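Local coordinates for protein fructosyl amine: oxygen oxidoreductase (Aspergillus fumigatus, PDB 3DJE) that oxidatively removes the sugar from fructosyl amino acids (Amadori products), using bound FAD and molecular oxygen, at residues A341-L346 and S363-K368; C337-N342 and D407-F412; L225-Q230 and L356-G361. All blocks are in the same frame, centred on the assembly; numbering follows the deposited sequence.

Contact 1. Residues A341-L346 and S363-K368; sequences ANREFL and SGRGFK. With FAD (flavin-adenine dinucleotide), chain C; FSA (1-S-(carboxymethyl)-1-thio-beta-D-fructopyranose), chain D.
Arg343 and Arg365 each reach over to the other's loop and take hold of one backbone carbonyl oxygen, a reciprocal side-on grip that joins two loops of the FAD-dependent oxidoreductase fold. One loop connects strands 331-339 and 346-347; the other leads from strand 356-360 to helix 373-382. Arg365 offers NE and NH2 to Arg343 O, at 3.0 and 2.9 Å, and the oxygen lies in the guanidinium plane. Arg343 does the same with NE and NH2 to Ser363 O, both at 3.0 Å, but here the oxygen is tilted 17° from the plane. A bend at chi3 (68°) brings both of its nitrogens to that one acceptor.

Packing is close around Arg365. Phe345 CE1 lies over the centre of its guanidinium, 3.8 Å from CZ, while at the edge Glu344 OE1 makes a salt bridge of 3.1 Å to NH2, with carboxylate and guanidinium planes nearly perpendicular (88°). Asn70 of helix 64-83 hydrogen-bonds both Glu344 OE1 and Arg365 NH2, fixing this pair from outside. By contrast, the Ala341-Asn342 end is partly exposed and makes no contact across; there Asn342 OD1 accepts from Glu344 N in an Asx turn.

Further along, the 363-368 loop lines the pocket for FAD and FSA. Gly364 O accepts from FSA O5, and the amides of Gly366, Phe367 and Lys368 bind FAD O3', N1 and O2 respectively. Lys368 bends back so that NZ joins both ligands, 2.6 Å from FSA OAB and 2.9 Å from FAD O2.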
# COMPACT_ATOMS: atom_id res chain seq x y z
N ALA A 341 -4.26 5.19 -13.87
CA ALA A 341 -3.47 5.96 -14.84
C ALA A 341 -2.89 7.26 -14.29
O ALA A 341 -1.92 7.79 -14.84
CB ALA A 341 -4.30 6.23 -16.12
N ASN A 342 -3.49 7.77 -13.22
CA ASN A 342 -3.03 9.01 -12.56
C ASN A 342 -2.81 8.83 -11.05
O ASN A 342 -2.67 9.81 -10.32
CB ASN A 342 -4.03 10.14 -12.83
CG ASN A 342 -5.38 9.88 -12.20
OD1 ASN A 342 -5.65 8.79 -11.67
ND2 ASN A 342 -6.26 10.87 -12.27
N ARG A 343 -2.80 7.57 -10.62
CA ARG A 343 -2.61 7.19 -9.21
C ARG A 343 -3.64 7.80 -8.24
O ARG A 343 -3.39 7.95 -7.04
CB ARG A 343 -1.17 7.42 -8.76
CG ARG A 343 -0.20 6.47 -9.44
CD ARG A 343 1.20 6.69 -8.92
NE ARG A 343 1.32 6.28 -7.53
CZ ARG A 343 2.38 6.53 -6.77
NH1 ARG A 343 3.42 7.20 -7.28
NH2 ARG A 343 2.40 6.12 -5.51
N GLU A 344 -4.82 8.09 -8.77
CA GLU A 344 -5.98 8.38 -7.94
C GLU A 344 -6.80 7.12 -7.70
O GLU A 344 -6.80 6.20 -8.52
CB GLU A 344 -6.86 9.46 -8.56
CG GLU A 344 -6.17 10.79 -8.88
CD GLU A 344 -5.58 11.53 -7.66
OE1 GLU A 344 -5.84 11.17 -6.48
OE2 GLU A 344 -4.83 12.51 -7.89
N PHE A 345 -7.52 7.08 -6.58
CA PHE A 345 -8.20 5.85 -6.17
C PHE A 345 -9.41 5.55 -7.05
O PHE A 345 -9.92 6.44 -7.75
CB PHE A 345 -8.64 5.94 -4.70
CG PHE A 345 -7.53 6.29 -3.76
CD1 PHE A 345 -6.22 5.83 -3.98
CD2 PHE A 345 -7.80 7.05 -2.62
CE1 PHE A 345 -5.17 6.14 -3.10
CE2 PHE A 345 -6.76 7.37 -1.72
CZ PHE A 345 -5.45 6.92 -1.96
N LEU A 346 -9.85 4.29 -7.03
CA LEU A 346 -11.01 3.85 -7.79
C LEU A 346 -12.02 3.27 -6.79
O LEU A 346 -11.94 2.10 -6.39
CB LEU A 346 -10.62 2.81 -8.86
CG LEU A 346 -11.75 2.23 -9.70
CD1 LEU A 346 -12.74 3.30 -10.22
CD2 LEU A 346 -11.12 1.45 -10.84
N SER A 363 -2.96 2.30 -5.76
CA SER A 363 -1.87 2.99 -6.47
C SER A 363 -0.57 3.12 -5.65
O SER A 363 0.17 4.12 -5.74
CB SER A 363 -2.36 4.35 -7.00
OG SER A 363 -3.43 4.18 -7.93
N GLY A 364 -0.29 2.07 -4.87
CA GLY A 364 0.95 2.01 -4.09
C GLY A 364 1.06 3.08 -3.04
O GLY A 364 2.17 3.44 -2.64
N ARG A 365 -0.08 3.59 -2.56
CA ARG A 365 -0.03 4.61 -1.51
C ARG A 365 -1.24 4.51 -0.59
O ARG A 365 -1.59 5.47 0.08
CB ARG A 365 0.08 6.00 -2.13
CG ARG A 365 -1.15 6.44 -2.91
CD ARG A 365 -0.85 7.70 -3.71
NE ARG A 365 -2.02 8.21 -4.42
CZ ARG A 365 -2.90 9.07 -3.91
NH1 ARG A 365 -2.75 9.52 -2.66
NH2 ARG A 365 -3.93 9.48 -4.64
N GLY A 366 -1.86 3.33 -0.52
CA GLY A 366 -3.14 3.21 0.17
C GLY A 366 -3.10 2.76 1.62
O GLY A 366 -4.16 2.74 2.27
N PHE A 367 -1.94 2.36 2.16
CA PHE A 367 -2.01 1.80 3.51
C PHE A 367 -2.46 2.81 4.54
O PHE A 367 -3.25 2.49 5.45
CB PHE A 367 -0.74 1.12 4.01
CG PHE A 367 -0.96 0.48 5.36
CD1 PHE A 367 -1.62 -0.76 5.44
CD2 PHE A 367 -0.68 1.17 6.54
CE1 PHE A 367 -1.94 -1.33 6.69
CE2 PHE A 367 -0.98 0.60 7.79
CZ PHE A 367 -1.62 -0.64 7.86
N LYS A 368 -1.93 4.01 4.41
CA LYS A 368 -2.17 5.04 5.43
C LYS A 368 -3.65 5.33 5.62
O LYS A 368 -4.02 5.90 6.65
CB LYS A 368 -1.38 6.31 5.12
CG LYS A 368 -1.80 7.02 3.86
CD LYS A 368 -0.84 8.19 3.53
CE LYS A 368 0.50 7.74 2.96
NZ LYS A 368 0.37 7.07 1.61
PA FAD C . -4.17 -5.63 -0.21
O1A FAD C . -3.99 -5.15 1.16
O2A FAD C . -2.99 -6.20 -0.92
O5B FAD C . -5.36 -6.67 -0.12
C5B FAD C . -5.78 -7.47 -1.22
C4B FAD C . -6.45 -8.72 -0.64
O4B FAD C . -7.05 -9.35 -1.78
C3B FAD C . -5.35 -9.66 -0.11
O3B FAD C . -5.52 -9.93 1.29
C2B FAD C . -5.57 -10.92 -0.97
O2B FAD C . -5.39 -12.16 -0.21
C1B FAD C . -7.03 -10.71 -1.47
N9A FAD C . -7.26 -11.66 -2.61
C8A FAD C . -6.42 -12.00 -3.61
N7A FAD C . -7.01 -12.94 -4.38
C5A FAD C . -8.22 -13.19 -3.86
C6A FAD C . -9.26 -14.05 -4.20
N6A FAD C . -9.14 -14.88 -5.27
N1A FAD C . -10.38 -14.06 -3.44
C2A FAD C . -10.50 -13.26 -2.38
N3A FAD C . -9.53 -12.42 -2.02
C4A FAD C . -8.38 -12.37 -2.75
N1 FAD C . 1.18 2.67 1.52
C2 FAD C . 1.28 3.69 2.46
O2 FAD C . 0.31 4.38 2.77
N3 FAD C . 2.51 3.93 3.07
C4 FAD C . 3.65 3.19 2.75
O4 FAD C . 4.72 3.43 3.31
C4X FAD C . 3.54 2.18 1.78
N5 FAD C . 4.65 1.43 1.42
C5X FAD C . 4.50 0.32 0.59
C6 FAD C . 5.58 -0.54 0.41
C7 FAD C . 5.44 -1.68 -0.37
C7M FAD C . 6.68 -2.57 -0.55
C8 FAD C . 4.22 -1.99 -0.95
C8M FAD C . 4.05 -3.30 -1.76
C9 FAD C . 3.13 -1.13 -0.76
C9A FAD C . 3.26 0.02 0.03
N10 FAD C . 2.18 0.91 0.23
C10 FAD C . 2.30 1.93 1.18
C1' FAD C . 0.93 0.76 -0.52
C2' FAD C . -0.09 -0.02 0.31
O2' FAD C . 0.57 -1.13 0.97
C3' FAD C . -1.20 -0.52 -0.61
O3' FAD C . -1.64 0.56 -1.45
C4' FAD C . -2.42 -1.02 0.18
O4' FAD C . -2.03 -1.87 1.27
C5' FAD C . -3.33 -1.81 -0.77
O5' FAD C . -4.50 -2.24 -0.06
P FAD C . -5.60 -3.15 -0.79
O1P FAD C . -6.00 -2.49 -2.07
O2P FAD C . -6.60 -3.48 0.24
O3P FAD C . -4.82 -4.51 -1.17
OAB FSA D . 2.72 6.66 0.67
CAL FSA D . 3.85 6.80 1.19
OAA FSA D . 4.12 7.78 1.93
CAH FSA D . 4.96 5.81 0.92
SAK FSA D . 4.50 4.59 -0.27
C1 FSA D . 6.07 3.77 -0.29
C2 FSA D . 6.26 2.97 -1.59
O2 FSA D . 7.27 1.97 -1.40
C3 FSA D . 6.66 3.88 -2.75
O3 FSA D . 7.95 4.45 -2.51
C4 FSA D . 6.61 3.15 -4.10
O4 FSA D . 6.80 4.10 -5.17
C5 FSA D . 5.26 2.45 -4.32
O5 FSA D . 4.21 3.40 -4.53
C6 FSA D . 4.95 1.57 -3.12
O6 FSA D . 4.99 2.36 -1.92

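Contact 2. Residues C337-N342 and D407-F412; sequences CADTAN and DTLGRF. With FSA (1-S-(carboxymethyl)-1-thio-beta-D-fructopyranose), chain D; FAD (flavin-adenine dinucleotide), chain C.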
# COMPACT_ATOMS: atom_id res chain seq x y z
N CYS A 337 0.62 -3.94 -5.53
CA CYS A 337 -0.56 -3.07 -5.50
C CYS A 337 -1.01 -2.89 -6.94
O CYS A 337 -0.62 -3.66 -7.83
CB CYS A 337 -0.25 -1.75 -4.78
SG CYS A 337 -1.72 -0.77 -4.27
N ALA A 338 -1.84 -1.88 -7.18
CA ALA A 338 -2.30 -1.62 -8.55
C ALA A 338 -2.52 -0.15 -8.79
O ALA A 338 -3.26 0.50 -8.04
CB ALA A 338 -3.56 -2.42 -8.87
N ASP A 339 -1.88 0.36 -9.84
CA ASP A 339 -1.88 1.79 -10.14
C ASP A 339 -2.95 2.12 -11.16
O ASP A 339 -3.08 1.45 -12.21
CB ASP A 339 -0.55 2.21 -10.77
CG ASP A 339 0.60 2.25 -9.78
OD1 ASP A 339 0.42 2.74 -8.65
OD2 ASP A 339 1.69 1.84 -10.20
N THR A 340 -3.73 3.16 -10.87
CA THR A 340 -4.58 3.78 -11.88
C THR A 340 -3.70 4.68 -12.76
O THR A 340 -2.53 4.91 -12.44
CB THR A 340 -5.71 4.59 -11.25
OG1 THR A 340 -5.14 5.58 -10.39
CG2 THR A 340 -6.69 3.68 -10.43
N ALA A 341 -4.26 5.19 -13.87
CA ALA A 341 -3.47 5.96 -14.84
C ALA A 341 -2.89 7.26 -14.29
O ALA A 341 -1.92 7.79 -14.84
CB ALA A 341 -4.30 6.23 -16.12
N ASN A 342 -3.49 7.77 -13.22
CA ASN A 342 -3.03 9.01 -12.56
C ASN A 342 -2.81 8.83 -11.05
O ASN A 342 -2.67 9.81 -10.32
CB ASN A 342 -4.03 10.14 -12.83
CG ASN A 342 -5.38 9.88 -12.20
OD1 ASN A 342 -5.65 8.79 -11.67
ND2 ASN A 342 -6.26 10.87 -12.27
N ASP A 407 4.48 3.75 -18.15
CA ASP A 407 4.48 5.06 -17.48
C ASP A 407 5.05 4.91 -16.06
O ASP A 407 4.54 4.12 -15.26
CB ASP A 407 3.05 5.63 -17.42
CG ASP A 407 3.00 7.12 -17.04
OD1 ASP A 407 3.95 7.68 -16.45
OD2 ASP A 407 1.96 7.75 -17.34
N THR A 408 6.08 5.69 -15.76
CA THR A 408 6.71 5.62 -14.44
C THR A 408 5.86 6.27 -13.34
O THR A 408 6.15 6.11 -12.14
CB THR A 408 8.13 6.24 -14.45
OG1 THR A 408 8.06 7.57 -14.99
CG2 THR A 408 9.08 5.38 -15.28
N LEU A 409 4.84 7.03 -13.75
CA LEU A 409 3.84 7.61 -12.82
C LEU A 409 4.45 8.39 -11.65
O LEU A 409 4.01 8.24 -10.50
CB LEU A 409 2.88 6.53 -12.31
CG LEU A 409 1.98 5.91 -13.38
CD1 LEU A 409 1.24 4.70 -12.83
CD2 LEU A 409 1.02 6.91 -13.94
N GLY A 410 5.45 9.20 -11.95
CA GLY A 410 6.07 10.07 -10.95
C GLY A 410 7.03 9.38 -10.00
O GLY A 410 7.51 10.00 -9.05
N ARG A 411 7.33 8.11 -10.26
CA ARG A 411 8.31 7.37 -9.47
C ARG A 411 9.69 7.39 -10.11
O ARG A 411 9.81 7.49 -11.34
CB ARG A 411 7.87 5.92 -9.25
CG ARG A 411 6.53 5.76 -8.55
CD ARG A 411 6.26 4.28 -8.32
NE ARG A 411 5.07 4.01 -7.52
CZ ARG A 411 3.88 3.66 -8.01
NH1 ARG A 411 3.69 3.54 -9.33
NH2 ARG A 411 2.86 3.40 -7.18
N PHE A 412 10.71 7.27 -9.27
CA PHE A 412 12.10 7.29 -9.68
C PHE A 412 12.88 6.15 -9.04
O PHE A 412 12.33 5.38 -8.24
CB PHE A 412 12.74 8.64 -9.31
CG PHE A 412 12.16 9.79 -10.08
CD1 PHE A 412 12.64 10.09 -11.35
CD2 PHE A 412 11.10 10.53 -9.55
CE1 PHE A 412 12.09 11.15 -12.08
CE2 PHE A 412 10.55 11.59 -10.28
CZ PHE A 412 11.04 11.90 -11.54
OAB FSA D . 2.72 6.66 0.67
CAL FSA D . 3.85 6.80 1.19
OAA FSA D . 4.12 7.78 1.93
CAH FSA D . 4.96 5.81 0.92
SAK FSA D . 4.50 4.59 -0.27
C1 FSA D . 6.07 3.77 -0.29
C2 FSA D . 6.26 2.97 -1.59
O2 FSA D . 7.27 1.97 -1.40
C3 FSA D . 6.66 3.88 -2.75
O3 FSA D . 7.95 4.45 -2.51
C4 FSA D . 6.61 3.15 -4.10
O4 FSA D . 6.80 4.10 -5.17
C5 FSA D . 5.26 2.45 -4.32
O5 FSA D . 4.21 3.40 -4.53
C6 FSA D . 4.95 1.57 -3.12
O6 FSA D . 4.99 2.36 -1.92
PA FAD C . -4.17 -5.63 -0.21
O1A FAD C . -3.99 -5.15 1.16
O2A FAD C . -2.99 -6.20 -0.92
O5B FAD C . -5.36 -6.67 -0.12
C5B FAD C . -5.78 -7.47 -1.22
C4B FAD C . -6.45 -8.72 -0.64
O4B FAD C . -7.05 -9.35 -1.78
C3B FAD C . -5.35 -9.66 -0.11
O3B FAD C . -5.52 -9.93 1.29
C2B FAD C . -5.57 -10.92 -0.97
O2B FAD C . -5.39 -12.16 -0.21
C1B FAD C . -7.03 -10.71 -1.47
N9A FAD C . -7.26 -11.66 -2.61
C8A FAD C . -6.42 -12.00 -3.61
N7A FAD C . -7.01 -12.94 -4.38
C5A FAD C . -8.22 -13.19 -3.86
C6A FAD C . -9.26 -14.05 -4.20
N6A FAD C . -9.14 -14.88 -5.27
N1A FAD C . -10.38 -14.06 -3.44
C2A FAD C . -10.50 -13.26 -2.38
N3A FAD C . -9.53 -12.42 -2.02
C4A FAD C . -8.38 -12.37 -2.75
N1 FAD C . 1.18 2.67 1.52
C2 FAD C . 1.28 3.69 2.46
O2 FAD C . 0.31 4.38 2.77
N3 FAD C . 2.51 3.93 3.07
C4 FAD C . 3.65 3.19 2.75
O4 FAD C . 4.72 3.43 3.31
C4X FAD C . 3.54 2.18 1.78
N5 FAD C . 4.65 1.43 1.42
C5X FAD C . 4.50 0.32 0.59
C6 FAD C . 5.58 -0.54 0.41
C7 FAD C . 5.44 -1.68 -0.37
C7M FAD C . 6.68 -2.57 -0.55
C8 FAD C . 4.22 -1.99 -0.95
C8M FAD C . 4.05 -3.30 -1.76
C9 FAD C . 3.13 -1.13 -0.76
C9A FAD C . 3.26 0.02 0.03
N10 FAD C . 2.18 0.91 0.23
C10 FAD C . 2.30 1.93 1.18
C1' FAD C . 0.93 0.76 -0.52
C2' FAD C . -0.09 -0.02 0.31
O2' FAD C . 0.57 -1.13 0.97
C3' FAD C . -1.20 -0.52 -0.61
O3' FAD C . -1.64 0.56 -1.45
C4' FAD C . -2.42 -1.02 0.18
O4' FAD C . -2.03 -1.87 1.27
C5' FAD C . -3.33 -1.81 -0.77
O5' FAD C . -4.50 -2.24 -0.06
P FAD C . -5.60 -3.15 -0.79
O1P FAD C . -6.00 -2.49 -2.07
O2P FAD C . -6.60 -3.48 0.24
O3P FAD C . -4.82 -4.51 -1.17
O HOH W 1 -0.69 6.59 -17.11
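Asp339 and Arg411 meet end-on in a two-point salt bridge, their side chains coming from opposite directions. Arg411 NH2 points almost straight (167°) at the syn lone pair of Asp339 OD1, 2.9 Å away and in the guanidinium plane. The second bond is less regular: Arg411 NH1 reaches Asp339 OD2 at 2.8 Å from above the carboxylate plane; the two planes are turned 34° apart. Asp339 OD2 has another cationic partner in Arg232 of strand 232-242, so the carboxylate is held by two arginines.

The apolar part belongs to Leu409, in the type I' turn from Thr408 to Arg411. Its two methyl branches divide the work. CD1 rests 3.7 Å from Asp339 CB, and CD2 lies against the backbone, 3.2 Å from Ala341 O.

Water supplies the third link, donating to Ala341 O at 2.8 Å and to Asp407 OD2. The other oxygen of that aspartate, OD1, accepts from Leu409 N in an Asx turn.

Ligand bonds come from NE of Arg411 and from NH2, which is shared with Asp339. NE donates to FSA O4 at 2.9 Å and weakly to O5, which NH2 meets at 3.0 Å. The chain, extended from CG to NE, carries the guanidinium from its loop to the sugar. An aspartate holding the adjoining edge of a ligand-binding arginine is a second-shell arrangement, here serving the fructose end of the substrate-analogue pocket.

Contact 3. Residues L225-Q230 and L356-G361; sequences LDFKNQ and LVLGCG
Phe227, Leu225 and Leu358 carry this contact, in which a loop before strand 232-242 lies against strand 356-360 of the mixed, Rossmann-type sheet. Phe227 and Leu358 run antiparallel alongside one another, with Phe227 CZ 3.9 Å from Leu358 CD1. Further along the strand, Cys360 SG approaches the same ring obliquely, 3.7 Å from CE2, in a sulfur-aromatic contact.

Leu225 places CD2 over one face of the phenyl ring, toward its rim. The same methyl comes within 3.7 Å of Leu358 CD1, so Leu225 CD2, Leu358 CD1 and the Phe227 ring touch one another in a three-way cluster. Leu225 CD1 instead meets Leu356 CD2 tip to tip, also at 3.7 Å; CG anti to the backbone N (chi1 -175°) sends both branches toward the strand.

The loop contains a type I' turn from Phe227 to Gln230. Phe227 O accepts from both Gln230 N and NE2, which arrive from opposite faces of its carbonyl plane. Leu215, on the neighbouring strand 212-215, also touches Phe227 and Leu358. No hydrogen bond crosses between loop and strand, whose polar groups bond within the loop or to other parts of the fold, so their attachment rests on apolar and sulfur-aromatic contacts.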
# COMPACT_ATOMS: atom_id res chain seq x y z
N LEU A 225 -13.09 -8.83 -12.99
CA LEU A 225 -13.90 -7.83 -13.66
C LEU A 225 -13.08 -7.19 -14.76
O LEU A 225 -11.86 -7.06 -14.62
CB LEU A 225 -14.28 -6.74 -12.63
CG LEU A 225 -15.23 -5.60 -12.98
CD1 LEU A 225 -16.65 -6.10 -12.99
CD2 LEU A 225 -15.10 -4.47 -11.98
N ASP A 226 -13.74 -6.75 -15.83
CA ASP A 226 -13.09 -5.94 -16.85
C ASP A 226 -12.97 -4.48 -16.40
O ASP A 226 -13.95 -3.74 -16.42
CB ASP A 226 -13.89 -6.01 -18.16
CG ASP A 226 -13.21 -5.29 -19.33
OD1 ASP A 226 -12.12 -4.71 -19.16
OD2 ASP A 226 -13.79 -5.30 -20.43
N PHE A 227 -11.76 -4.09 -15.98
CA PHE A 227 -11.54 -2.72 -15.54
C PHE A 227 -11.28 -1.72 -16.66
O PHE A 227 -10.95 -0.56 -16.40
CB PHE A 227 -10.42 -2.66 -14.49
CG PHE A 227 -10.87 -3.05 -13.12
CD1 PHE A 227 -10.84 -4.38 -12.72
CD2 PHE A 227 -11.33 -2.08 -12.23
CE1 PHE A 227 -11.26 -4.75 -11.43
CE2 PHE A 227 -11.74 -2.44 -10.93
CZ PHE A 227 -11.72 -3.77 -10.54
N LYS A 228 -11.40 -2.16 -17.92
CA LYS A 228 -11.14 -1.26 -19.04
C LYS A 228 -9.76 -0.56 -18.94
O LYS A 228 -9.65 0.66 -19.12
CB LYS A 228 -12.27 -0.22 -19.16
CG LYS A 228 -13.69 -0.80 -19.12
CD LYS A 228 -13.96 -1.70 -20.31
CE LYS A 228 -15.39 -2.21 -20.29
NZ LYS A 228 -15.58 -3.30 -21.29
N ASN A 229 -8.74 -1.34 -18.60
CA ASN A 229 -7.35 -0.88 -18.48
C ASN A 229 -7.11 0.11 -17.34
O ASN A 229 -6.06 0.73 -17.28
CB ASN A 229 -6.81 -0.32 -19.82
CG ASN A 229 -6.86 -1.36 -20.93
OD1 ASN A 229 -6.52 -2.53 -20.73
ND2 ASN A 229 -7.30 -0.94 -22.11
N GLN A 230 -8.07 0.22 -16.42
CA GLN A 230 -7.88 1.18 -15.31
C GLN A 230 -6.84 0.76 -14.27
O GLN A 230 -6.31 1.62 -13.56
CB GLN A 230 -9.20 1.47 -14.60
CG GLN A 230 -10.15 2.36 -15.37
CD GLN A 230 -11.48 2.47 -14.67
OE1 GLN A 230 -11.68 3.36 -13.85
NE2 GLN A 230 -12.39 1.54 -14.97
N LEU A 356 -22.59 -4.06 -7.45
CA LEU A 356 -21.13 -4.11 -7.25
C LEU A 356 -20.55 -2.77 -6.82
O LEU A 356 -20.89 -1.72 -7.40
CB LEU A 356 -20.44 -4.59 -8.53
CG LEU A 356 -18.91 -4.74 -8.50
CD1 LEU A 356 -18.49 -5.83 -7.53
CD2 LEU A 356 -18.35 -5.03 -9.90
N VAL A 357 -19.68 -2.81 -5.82
CA VAL A 357 -18.94 -1.64 -5.34
C VAL A 357 -17.45 -1.93 -5.47
O VAL A 357 -16.99 -2.99 -5.04
CB VAL A 357 -19.28 -1.30 -3.87
CG1 VAL A 357 -18.57 -0.01 -3.44
CG2 VAL A 357 -20.79 -1.14 -3.69
N LEU A 358 -16.72 -1.00 -6.07
CA LEU A 358 -15.27 -1.10 -6.23
C LEU A 358 -14.58 -0.38 -5.10
O LEU A 358 -14.94 0.74 -4.78
CB LEU A 358 -14.82 -0.44 -7.55
CG LEU A 358 -15.16 -1.12 -8.89
CD1 LEU A 358 -15.04 -2.65 -8.80
CD2 LEU A 358 -16.54 -0.71 -9.36
N GLY A 359 -13.58 -1.02 -4.49
CA GLY A 359 -12.72 -0.31 -3.56
C GLY A 359 -11.29 -0.70 -3.87
O GLY A 359 -10.74 -1.60 -3.24
N CYS A 360 -10.72 -0.07 -4.88
CA CYS A 360 -9.38 -0.45 -5.32
C CYS A 360 -8.61 0.67 -6.00
O CYS A 360 -8.93 1.84 -5.81
CB CYS A 360 -9.41 -1.70 -6.20
SG CYS A 360 -10.52 -1.52 -7.55
N GLY A 361 -7.57 0.30 -6.75
CA GLY A 361 -6.64 1.26 -7.33
C GLY A 361 -5.93 2.11 -6.28
O GLY A 361 -5.73 3.30 -6.47

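Overall arrangement
Contacts 1 and 2 lie 9 Å apart between centres, share Ala341 and Asn342, and both touch FAD and FSA. Ser363 ties them together: its N is 2.9 Å from Ala338 O and its OG 3.1 Å from Thr340 N, both probable hydrogen bonds. Contact 1 holds the flavin and both ends of FSA, while contact 2 adds a grip on the sugar. Contact 3 stands further off, its centre 13 Å from that of contact 1 and 16 Å from that of contact 2. Its strand nevertheless runs into the 363-368 loop, pairs with Leu346 (Leu346 N to Cys360 O, 2.9 Å), and brings the Cys360 side chain to about 5 Å from FAD between nearest atoms.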